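Local atomic coordinates of G-protein interacting protein 1 (Dictyostelium discoideum, PDB entry 5Z1N), a protein that probably binds heterotrimeric G proteins and sequesters them in the cytosol during chemotaxis, its C-terminal TNFAIP8-like helical domain holding phospholipid. Residues A[106-109]-A[110-113]; A[73-76]-A[77-80]. One frame throughout, in Å; residues are numbered along the deposited sequence.

Overall arrangement
Interaction 2 (residues 73-80) and interaction 1 (residues 106-113) lie on two helices consecutive in the chain, 59-81 and 92-113, of an all-helical TNFAIP8-like domain. Their centres are 22 Å apart and their nearest atoms about 10 Å, so they do not touch. What joins them is the helix pair and the bound lipid: the side chains of Leu-76 in interaction 2 and of Thr-109 in interaction 1 each come within about 4 Å of the phosphatidylethanolamine. Polar side chains on other sides of the same turns are linked by water. At interaction 1, the side chain of Glu-108 lies about 4 Å from the sodium ion bound at Asp-61 and Val-65 of helix 59-81.

Interaction 1: A[106-109]-A[110-113]; sequences EQET and VTLL
Leu-113 lies alongside Thr-109, one turn earlier in helix 92-113, and its side chain can be followed atom by atom. CB rests 3.6 Å from Thr-109 O, the carbonyl that also receives Leu-113 N, through a bond bent to 133° at the hydrogen. With CG anti to its own carbonyl carbon (chi1 -72°), the next atom keeps close to the same oxygen, CG lying 3.8 Å from Thr-109 O. Beyond it the methyl CD1 meets Thr-109 CG2 at 4.0 Å. The side chain also packs on Ile-44, Val-48 and Ile-125, so this strip of the helix faces helices 31-53 and 119-132. Thr-109 turns its hydroxyl back along the helix, where OG1 is hydrogen-bonded to Ala-105 O, leaving CG2 to the hydrocarbon contact.

Such a division of labour suits an amphipathic helix in a TNFAIP8-like bundle: the side chain of Thr-109 is buried and comes about 4 Å from the bound phosphatidylethanolamine, while Thr-111 belongs to the exposed side. Next to Thr-111, Glu-108 rests against helix 59-81, close to the sodium site. The two side chains point the same way, side by side, and OE1 of Glu-108 approaches Thr-111 CB at 4.1 Å. The bend at chi2 (-47°) folds the carboxylate along the helix surface, and one water bridges the pair, donating to Glu-108 OE2 at 3.0 Å and hydrogen-bonding to Thr-111 OG1. Beneath them Thr-111 N donates to Gln-107 O at 2.9 Å, and Thr-111 CB lies 3.5 Å from Glu-108 O.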
loop_
_atom_site.group_PDB
_atom_site.type_symbol
_atom_site.label_atom_id
_atom_site.label_comp_id
_atom_site.label_asym_id
_atom_site.label_seq_id
_atom_site.Cartn_x
_atom_site.Cartn_y
_atom_site.Cartn_z
ATOM N N GLU A 106 -5.347 -6.330 3.963
ATOM C CA GLU A 106 -5.536 -5.823 5.315
ATOM C C GLU A 106 -5.824 -6.972 6.269
ATOM O O GLU A 106 -5.068 -7.226 7.215
ATOM C CB GLU A 106 -6.675 -4.799 5.344
ATOM C CG GLU A 106 -6.980 -4.258 6.741
ATOM C CD GLU A 106 -8.185 -3.337 6.768
ATOM O OE1 GLU A 106 -8.494 -2.722 5.726
ATOM O OE2 GLU A 106 -8.825 -3.230 7.833
ATOM N N GLN A 107 -6.876 -7.737 5.964
ATOM C CA GLN A 107 -7.281 -8.801 6.869
ATOM C C GLN A 107 -6.132 -9.766 7.101
ATOM O O GLN A 107 -5.803 -10.094 8.251
ATOM C CB GLN A 107 -8.509 -9.513 6.307
ATOM C CG GLN A 107 -9.735 -8.607 6.257
ATOM C CD GLN A 107 -10.893 -9.212 5.493
ATOM O OE1 GLN A 107 -10.710 -10.119 4.680
ATOM N NE2 GLN A 107 -12.093 -8.708 5.746
ATOM N N GLU A 108 -5.433 -10.144 6.030
ATOM C CA GLU A 108 -4.400 -11.148 6.217
ATOM C C GLU A 108 -3.225 -10.570 6.982
ATOM O O GLU A 108 -2.652 -11.254 7.841
ATOM C CB GLU A 108 -3.976 -11.732 4.874
ATOM C CG GLU A 108 -5.054 -12.609 4.255
ATOM C CD GLU A 108 -5.645 -13.601 5.249
ATOM O OE1 GLU A 108 -4.875 -14.233 6.005
ATOM O OE2 GLU A 108 -6.887 -13.744 5.279
ATOM N N THR A 109 -2.908 -9.292 6.757
ATOM C CA THR A 109 -1.846 -8.691 7.547
ATOM C C THR A 109 -2.228 -8.695 9.018
ATOM O O THR A 109 -1.408 -9.043 9.878
ATOM C CB THR A 109 -1.540 -7.276 7.053
ATOM O OG1 THR A 109 -1.112 -7.336 5.688
ATOM C CG2 THR A 109 -0.422 -6.650 7.882
ATOM N N VAL A 110 -3.496 -8.393 9.319
ATOM C CA VAL A 110 -3.952 -8.459 10.703
ATOM C C VAL A 110 -3.715 -9.860 11.246
ATOM O O VAL A 110 -3.093 -10.045 12.303
ATOM C CB VAL A 110 -5.432 -8.050 10.804
ATOM C CG1 VAL A 110 -6.031 -8.523 12.121
ATOM C CG2 VAL A 110 -5.572 -6.536 10.672
ATOM N N THR A 111 -4.130 -10.870 10.478
ATOM C CA THR A 111 -3.954 -12.240 10.933
ATOM C C THR A 111 -2.478 -12.548 11.122
ATOM O O THR A 111 -2.092 -13.222 12.084
ATOM C CB THR A 111 -4.597 -13.204 9.939
ATOM O OG1 THR A 111 -6.014 -12.984 9.920
ATOM C CG2 THR A 111 -4.312 -14.652 10.329
ATOM N N LEU A 112 -1.631 -12.001 10.250
ATOM C CA LEU A 112 -0.208 -12.280 10.350
ATOM C C LEU A 112 0.381 -11.698 11.626
ATOM O O LEU A 112 1.278 -12.296 12.230
ATOM C CB LEU A 112 0.521 -11.727 9.128
ATOM C CG LEU A 112 1.873 -12.355 8.803
ATOM C CD1 LEU A 112 1.712 -13.835 8.508
ATOM C CD2 LEU A 112 2.513 -11.636 7.627
ATOM N N LEU A 113 -0.112 -10.538 12.062
ATOM C CA LEU A 113 0.587 -9.794 13.099
ATOM C C LEU A 113 -0.118 -9.841 14.443
ATOM O O LEU A 113 0.388 -9.266 15.415
ATOM C CB LEU A 113 0.797 -8.342 12.657
ATOM C CG LEU A 113 1.847 -8.209 11.549
ATOM C CD1 LEU A 113 1.949 -6.778 11.048
ATOM C CD2 LEU A 113 3.207 -8.720 12.025
HETATM O O HOH W 1 -7.538 -14.082 8.202
#

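Interaction 2: A[73-76]-A[77-80]; sequences FNHL and DRAF
Four successive i to i+4 backbone bonds, from Asp-77 N to Phe-73 O through to Phe-80 N to Leu-76 O, make residues 73-80 two regular turns of helix 59-81. On one side of it Arg-78 stretches out fully from CG to NE and brings its guanidinium against both Asn-74 and His-75, NH2 toward one and NH1 toward the other. Its CG first passes the backbone, 3.4 Å from Asn-74 O. Further out, NH2 comes 3.6 Å from Asn-74 ND2, the amide plane turned 70° against the guanidinium; NH1 comes equally close to His-75 CE1, the imidazole running alongside with its plane at 77°.

Three waters join the polar side chains, which make no direct hydrogen bond to one another across the two segments. One molecule, in the guanidinium plane, accepts from Arg-78 NE and donates to Asn-74 OD1 at 2.9 Å. A second donates to that same OD1 at 2.7 Å and also to Asp-77 OD1. The third lies at the edge of the His-75 ring, in plane, 3.0 Å from ND1, and accepts from Arg-78 NH1 at 2.9 Å. The other carboxylate oxygen, Asp-77 OD2, is held by Asn-159. Buried Leu-76 belongs to the phosphatidylethanolamine pocket and packs on Phe-138 and Trp-142 of helix 135-144; Phe-80 packs on helix 151-158.

Facing donors at Arg-78 NH2 and Asn-74 ND2 cannot pair, so the link runs instead from Arg-78 NE through a water to the acceptor Asn-74 OD1.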
loop_
_atom_site.group_PDB
_atom_site.type_symbol
_atom_site.label_atom_id
_atom_site.label_comp_id
_atom_site.label_asym_id
_atom_site.label_seq_id
_atom_site.Cartn_x
_atom_site.Cartn_y
_atom_site.Cartn_z
ATOM N N PHE A 73 -2.221 -4.238 -6.722
ATOM C CA PHE A 73 -1.333 -3.501 -7.612
ATOM C C PHE A 73 -1.807 -3.643 -9.048
ATOM O O PHE A 73 -1.956 -2.644 -9.771
ATOM C CB PHE A 73 0.108 -4.006 -7.473
ATOM C CG PHE A 73 0.711 -3.799 -6.105
ATOM C CD1 PHE A 73 0.116 -2.957 -5.179
ATOM C CD2 PHE A 73 1.893 -4.441 -5.755
ATOM C CE1 PHE A 73 0.679 -2.767 -3.925
ATOM C CE2 PHE A 73 2.460 -4.255 -4.504
ATOM C CZ PHE A 73 1.851 -3.416 -3.588
ATOM N N ASN A 74 -2.159 -4.872 -9.432
ATOM C CA ASN A 74 -2.542 -5.133 -10.810
ATOM C C ASN A 74 -3.740 -4.281 -11.191
ATOM O O ASN A 74 -3.740 -3.620 -12.237
ATOM C CB ASN A 74 -2.843 -6.620 -10.981
ATOM C CG ASN A 74 -2.914 -7.041 -12.431
ATOM O OD1 ASN A 74 -2.258 -6.467 -13.300
ATOM N ND2 ASN A 74 -3.721 -8.060 -12.699
ATOM N N HIS A 75 -4.747 -4.226 -10.311
ATOM C CA HIS A 75 -5.950 -3.480 -10.662
ATOM C C HIS A 75 -5.642 -1.997 -10.754
ATOM O O HIS A 75 -6.111 -1.315 -11.677
ATOM C CB HIS A 75 -7.068 -3.763 -9.659
ATOM C CG HIS A 75 -7.632 -5.143 -9.770
ATOM N ND1 HIS A 75 -8.400 -5.545 -10.840
ATOM C CD2 HIS A 75 -7.546 -6.213 -8.945
ATOM C CE1 HIS A 75 -8.759 -6.805 -10.674
ATOM N NE2 HIS A 75 -8.255 -7.234 -9.531
ATOM N N LEU A 76 -4.795 -1.497 -9.850
ATOM C CA LEU A 76 -4.377 -0.108 -9.966
ATOM C C LEU A 76 -3.694 0.118 -11.305
ATOM O O LEU A 76 -4.010 1.080 -12.020
ATOM C CB LEU A 76 -3.462 0.267 -8.802
ATOM C CG LEU A 76 -4.155 0.345 -7.436
ATOM C CD1 LEU A 76 -3.130 0.470 -6.325
ATOM C CD2 LEU A 76 -5.134 1.512 -7.391
ATOM N N ASP A 77 -2.818 -0.815 -11.701
ATOM C CA ASP A 77 -2.173 -0.703 -13.003
ATOM C C ASP A 77 -3.218 -0.629 -14.105
ATOM O O ASP A 77 -3.170 0.264 -14.962
ATOM C CB ASP A 77 -1.220 -1.873 -13.227
ATOM C CG ASP A 77 -0.386 -1.708 -14.482
ATOM O OD1 ASP A 77 -0.369 -2.645 -15.307
ATOM O OD2 ASP A 77 0.238 -0.637 -14.650
ATOM N N ARG A 78 -4.219 -1.517 -14.050
ATOM C CA ARG A 78 -5.271 -1.488 -15.059
ATOM C C ARG A 78 -5.936 -0.123 -15.087
ATOM O O ARG A 78 -6.067 0.498 -16.151
ATOM C CB ARG A 78 -6.303 -2.583 -14.782
ATOM C CG ARG A 78 -5.761 -3.996 -14.899
ATOM C CD ARG A 78 -6.877 -5.011 -14.760
ATOM N NE ARG A 78 -6.396 -6.385 -14.863
ATOM C CZ ARG A 78 -7.141 -7.452 -14.603
ATOM N NH1 ARG A 78 -8.404 -7.303 -14.221
ATOM N NH2 ARG A 78 -6.624 -8.668 -14.720
ATOM N N ALA A 79 -6.306 0.390 -13.910
ATOM C CA ALA A 79 -6.979 1.678 -13.882
ATOM C C ALA A 79 -6.039 2.779 -14.336
ATOM O O ALA A 79 -6.469 3.728 -15.005
ATOM C CB ALA A 79 -7.519 1.968 -12.485
ATOM N N PHE A 80 -4.750 2.645 -14.022
ATOM C CA PHE A 80 -3.825 3.682 -14.434
ATOM C C PHE A 80 -3.684 3.737 -15.945
ATOM O O PHE A 80 -3.278 4.777 -16.474
ATOM C CB PHE A 80 -2.458 3.486 -13.786
ATOM C CG PHE A 80 -1.504 4.610 -14.066
ATOM C CD1 PHE A 80 -1.716 5.863 -13.515
ATOM C CD2 PHE A 80 -0.413 4.424 -14.902
ATOM C CE1 PHE A 80 -0.850 6.909 -13.782
ATOM C CE2 PHE A 80 0.458 5.467 -15.170
ATOM C CZ PHE A 80 0.239 6.709 -14.611
HETATM O O HOH W 2 -3.552 -6.478 -15.873
HETATM O O HOH W 3 -0.246 -5.062 -14.402
HETATM O O HOH W 4 -10.118 -5.131 -13.307
#